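Long-range contact in tRNA (Adenine(22)-N(1))-methyltransferase (Mycoplasma capricolum subsp. capricolum, PDB 6QE6), which probably methylates N1 of adenine 22 in tRNA, using S-adenosylmethionine as the methyl donor and leaving S-adenosyl-L-homocysteine: residues Thr44-Asn56 and Ile74-Ile88. Sequence-based numbering, arbitrary orientation.
Sequences TDHAYLPIYLVQN and IALKNVEKFGLTGQI
Ile74 lays its CG2 methyl over one face of the His46 imidazole in a CH-pi contact, 3.5 Å from the ring centroid. The Phe82 ring has Ile51 CG2 above one face, offset toward the rim, and the Gln55 amide stands almost perpendicular to it (87° between planes), NE2 approaching obliquely. Asn78 ND2 is oblique to both the His46 and Tyr48 rings; its OD1 is 3.5 Å from Tyr48 OH, while its CB receives Ile51 CD1. No hydrogen bond joins the two segments, so packing of mostly apolar side chains makes the contact. With Ile51 CG1 beside the backbone N (chi1 -74°), CG2 falls anti to N, toward Phe82, and CG1 packs on Ile88 CD1 at 3.9 Å. Val54 divides its methyls, CG1 meeting Leu84 CD2 end to end at 3.7 Å and CG2 lying alongside Ile88 CG1. At the N-cap of helix 48-55, Ala47 CB touches Ala75 CB, midway along helix 69-81. Helix 48-55 and the 74-81 part run nearly parallel, 23° apart; they follow strands 36-42 and 59-66 of a sheet ordered 3-2-1-4-5-7-6, as in Rossmann-like methyltransferases. Asp45, in the turn before helix 48-55, contacts S-adenosyl-L-homocysteine, and its backbone N hydrogen-bonds Asp66 OD2; Pro50 and Val54 pack on strand 59-66, and Ile88 opens neighbouring edge strand 88-92.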
# COMPACT_ATOMS: atom_id res chain seq x y z
N THR A 44 12.79 1.68 0.54
CA THR A 44 13.08 1.90 -0.87
C THR A 44 13.98 0.84 -1.46
O THR A 44 14.07 0.74 -2.69
CB THR A 44 13.71 3.29 -1.05
OG1 THR A 44 13.71 3.63 -2.44
CG2 THR A 44 15.14 3.30 -0.53
N ASP A 45 14.66 0.05 -0.63
CA ASP A 45 15.56 -0.99 -1.09
C ASP A 45 16.64 -0.41 -2.00
O ASP A 45 17.61 0.17 -1.50
CB ASP A 45 14.80 -2.10 -1.81
CG ASP A 45 15.72 -3.19 -2.31
OD1 ASP A 45 16.64 -3.58 -1.55
OD2 ASP A 45 15.55 -3.62 -3.47
N HIS A 46 16.50 -0.54 -3.32
CA HIS A 46 17.51 -0.06 -4.25
C HIS A 46 17.09 1.23 -4.96
O HIS A 46 17.73 1.61 -5.96
CB HIS A 46 17.87 -1.13 -5.28
CG HIS A 46 18.76 -2.21 -4.75
ND1 HIS A 46 19.43 -3.10 -5.57
CD2 HIS A 46 19.10 -2.55 -3.48
CE1 HIS A 46 20.13 -3.94 -4.82
NE2 HIS A 46 19.94 -3.63 -3.55
N ALA A 47 16.04 1.90 -4.49
CA ALA A 47 15.70 3.27 -4.89
C ALA A 47 15.37 3.38 -6.38
O ALA A 47 15.40 4.48 -6.93
CB ALA A 47 16.83 4.25 -4.55
N TYR A 48 15.04 2.25 -7.02
CA TYR A 48 14.64 2.30 -8.43
C TYR A 48 13.33 3.06 -8.63
O TYR A 48 13.13 3.68 -9.67
CB TYR A 48 14.54 0.88 -8.99
CG TYR A 48 15.89 0.22 -9.25
CD1 TYR A 48 16.85 0.84 -10.03
CD2 TYR A 48 16.20 -1.03 -8.71
CE1 TYR A 48 18.08 0.26 -10.27
CE2 TYR A 48 17.43 -1.63 -8.94
CZ TYR A 48 18.37 -0.97 -9.73
OH TYR A 48 19.61 -1.55 -9.98
N LEU A 49 12.41 3.03 -7.64
CA LEU A 49 11.20 3.84 -7.78
C LEU A 49 11.50 5.33 -7.65
O LEU A 49 11.04 6.11 -8.52
CB LEU A 49 10.13 3.37 -6.78
CG LEU A 49 8.85 4.23 -6.68
CD1 LEU A 49 8.09 4.23 -7.99
CD2 LEU A 49 7.93 3.76 -5.54
N PRO A 50 12.23 5.82 -6.63
CA PRO A 50 12.62 7.24 -6.65
C PRO A 50 13.37 7.64 -7.91
O PRO A 50 13.09 8.71 -8.47
CB PRO A 50 13.51 7.37 -5.40
CG PRO A 50 12.98 6.36 -4.47
CD PRO A 50 12.55 5.19 -5.33
N ILE A 51 14.30 6.80 -8.38
CA ILE A 51 15.05 7.10 -9.59
C ILE A 51 14.11 7.24 -10.78
O ILE A 51 14.16 8.22 -11.52
CB ILE A 51 16.12 6.02 -9.83
CG1 ILE A 51 17.28 6.19 -8.84
CG2 ILE A 51 16.63 6.04 -11.27
CD1 ILE A 51 18.09 4.94 -8.65
N TYR A 52 13.22 6.26 -10.98
CA TYR A 52 12.26 6.34 -12.08
C TYR A 52 11.44 7.63 -12.02
O TYR A 52 11.29 8.33 -13.03
CB TYR A 52 11.32 5.13 -12.05
CG TYR A 52 10.28 5.15 -13.14
CD1 TYR A 52 10.53 4.51 -14.35
CD2 TYR A 52 9.06 5.82 -12.97
CE1 TYR A 52 9.60 4.51 -15.38
CE2 TYR A 52 8.10 5.84 -14.00
CZ TYR A 52 8.39 5.17 -15.21
OH TYR A 52 7.48 5.15 -16.25
N LEU A 53 10.89 7.95 -10.83
CA LEU A 53 10.02 9.11 -10.69
C LEU A 53 10.76 10.41 -11.00
O LEU A 53 10.20 11.32 -11.63
CB LEU A 53 9.44 9.16 -9.28
CG LEU A 53 8.41 8.10 -8.90
CD1 LEU A 53 8.13 8.19 -7.42
CD2 LEU A 53 7.13 8.28 -9.69
N VAL A 54 12.01 10.52 -10.55
CA VAL A 54 12.78 11.72 -10.86
C VAL A 54 13.12 11.77 -12.35
O VAL A 54 12.99 12.82 -13.00
CB VAL A 54 14.03 11.80 -9.97
CG1 VAL A 54 15.05 12.76 -10.57
CG2 VAL A 54 13.62 12.23 -8.57
N GLN A 55 13.55 10.64 -12.92
CA GLN A 55 13.89 10.62 -14.34
C GLN A 55 12.72 11.03 -15.22
O GLN A 55 12.92 11.67 -16.26
CB GLN A 55 14.39 9.23 -14.74
CG GLN A 55 15.80 8.94 -14.26
CD GLN A 55 16.32 7.59 -14.71
OE1 GLN A 55 15.58 6.60 -14.73
NE2 GLN A 55 17.61 7.54 -15.04
N ASN A 56 11.50 10.69 -14.84
CA ASN A 56 10.34 11.01 -15.66
C ASN A 56 9.63 12.29 -15.21
O ASN A 56 8.52 12.57 -15.68
CB ASN A 56 9.37 9.83 -15.69
CG ASN A 56 9.89 8.69 -16.55
OD1 ASN A 56 9.37 8.42 -17.64
ND2 ASN A 56 10.94 8.02 -16.08
N ILE A 74 23.58 0.47 -1.61
CA ILE A 74 23.33 0.20 -3.02
C ILE A 74 22.48 1.30 -3.63
O ILE A 74 22.71 1.73 -4.77
CB ILE A 74 22.68 -1.18 -3.17
CG1 ILE A 74 23.44 -2.19 -2.31
CG2 ILE A 74 22.58 -1.57 -4.64
CD1 ILE A 74 22.74 -3.52 -2.13
N ALA A 75 21.49 1.79 -2.88
CA ALA A 75 20.64 2.87 -3.37
C ALA A 75 21.46 4.10 -3.70
O ALA A 75 21.23 4.75 -4.73
CB ALA A 75 19.58 3.20 -2.32
N LEU A 76 22.41 4.45 -2.84
CA LEU A 76 23.19 5.66 -3.08
C LEU A 76 24.05 5.51 -4.33
O LEU A 76 24.13 6.42 -5.16
CB LEU A 76 24.04 5.98 -1.85
CG LEU A 76 24.84 7.28 -1.90
CD1 LEU A 76 23.88 8.44 -1.84
CD2 LEU A 76 25.79 7.36 -0.74
N LYS A 77 24.69 4.34 -4.49
CA LYS A 77 25.47 4.08 -5.70
C LYS A 77 24.59 4.17 -6.94
O LYS A 77 24.98 4.79 -7.94
CB LYS A 77 26.14 2.71 -5.60
CG LYS A 77 27.48 2.72 -4.85
CD LYS A 77 28.19 1.36 -4.87
CE LYS A 77 29.54 1.43 -4.14
NZ LYS A 77 30.14 0.08 -3.84
N ASN A 78 23.40 3.57 -6.90
CA ASN A 78 22.46 3.69 -8.02
C ASN A 78 22.14 5.15 -8.32
O ASN A 78 22.14 5.57 -9.49
CB ASN A 78 21.18 2.90 -7.72
CG ASN A 78 21.27 1.46 -8.17
OD1 ASN A 78 21.76 1.17 -9.27
ND2 ASN A 78 20.79 0.55 -7.33
N VAL A 79 21.85 5.95 -7.28
CA VAL A 79 21.58 7.38 -7.47
C VAL A 79 22.78 8.06 -8.12
O VAL A 79 22.63 8.97 -8.96
CB VAL A 79 21.21 8.04 -6.12
CG1 VAL A 79 21.15 9.56 -6.26
CG2 VAL A 79 19.89 7.52 -5.60
N GLU A 80 23.99 7.63 -7.76
CA GLU A 80 25.19 8.22 -8.33
C GLU A 80 25.36 7.84 -9.79
O GLU A 80 25.72 8.69 -10.62
CB GLU A 80 26.42 7.83 -7.51
CG GLU A 80 26.80 8.87 -6.48
CD GLU A 80 27.19 8.30 -5.12
OE1 GLU A 80 27.30 9.09 -4.15
OE2 GLU A 80 27.40 7.07 -5.02
N LYS A 81 25.08 6.58 -10.14
CA LYS A 81 25.35 6.14 -11.51
C LYS A 81 24.40 6.78 -12.52
O LYS A 81 24.70 6.80 -13.71
CB LYS A 81 25.30 4.60 -11.61
CG LYS A 81 23.93 4.05 -11.99
CD LYS A 81 23.70 2.63 -11.49
CE LYS A 81 24.33 1.56 -12.37
NZ LYS A 81 23.96 1.69 -13.82
N PHE A 82 23.26 7.30 -12.07
CA PHE A 82 22.34 8.02 -12.96
C PHE A 82 22.47 9.53 -12.84
O PHE A 82 21.78 10.25 -13.56
CB PHE A 82 20.89 7.61 -12.68
CG PHE A 82 20.57 6.20 -13.07
CD1 PHE A 82 20.22 5.88 -14.37
CD2 PHE A 82 20.61 5.18 -12.13
CE1 PHE A 82 19.92 4.58 -14.73
CE2 PHE A 82 20.33 3.88 -12.50
CZ PHE A 82 19.98 3.59 -13.79
N GLY A 83 23.34 10.02 -11.96
CA GLY A 83 23.60 11.44 -11.84
C GLY A 83 22.51 12.22 -11.13
O GLY A 83 22.23 13.37 -11.51
N LEU A 84 21.89 11.63 -10.10
CA LEU A 84 20.72 12.23 -9.46
C LEU A 84 20.95 12.59 -8.00
O LEU A 84 19.98 12.80 -7.26
CB LEU A 84 19.52 11.29 -9.60
CG LEU A 84 19.02 11.13 -11.05
CD1 LEU A 84 17.89 10.12 -11.19
CD2 LEU A 84 18.61 12.49 -11.63
N THR A 85 22.21 12.70 -7.56
CA THR A 85 22.46 12.94 -6.14
C THR A 85 21.91 14.29 -5.68
O THR A 85 21.66 14.46 -4.48
CB THR A 85 23.95 12.89 -5.82
OG1 THR A 85 24.60 14.03 -6.38
CG2 THR A 85 24.57 11.62 -6.39
N GLY A 86 21.73 15.24 -6.59
CA GLY A 86 21.09 16.49 -6.22
C GLY A 86 19.58 16.48 -6.15
O GLY A 86 18.98 17.51 -5.84
N GLN A 87 18.95 15.34 -6.45
CA GLN A 87 17.50 15.25 -6.49
C GLN A 87 16.99 14.12 -5.60
O GLN A 87 15.85 14.18 -5.13
CB GLN A 87 16.99 15.04 -7.91
CG GLN A 87 17.16 16.26 -8.84
CD GLN A 87 18.57 16.37 -9.47
OE1 GLN A 87 19.13 15.38 -9.97
NE2 GLN A 87 19.14 17.58 -9.44
N ILE A 88 17.79 13.08 -5.37
CA ILE A 88 17.39 11.97 -4.52
C ILE A 88 18.34 11.87 -3.34
O ILE A 88 19.56 11.98 -3.50
CB ILE A 88 17.33 10.65 -5.31
CG1 ILE A 88 16.35 10.81 -6.47
CG2 ILE A 88 16.92 9.49 -4.43
CD1 ILE A 88 16.27 9.60 -7.36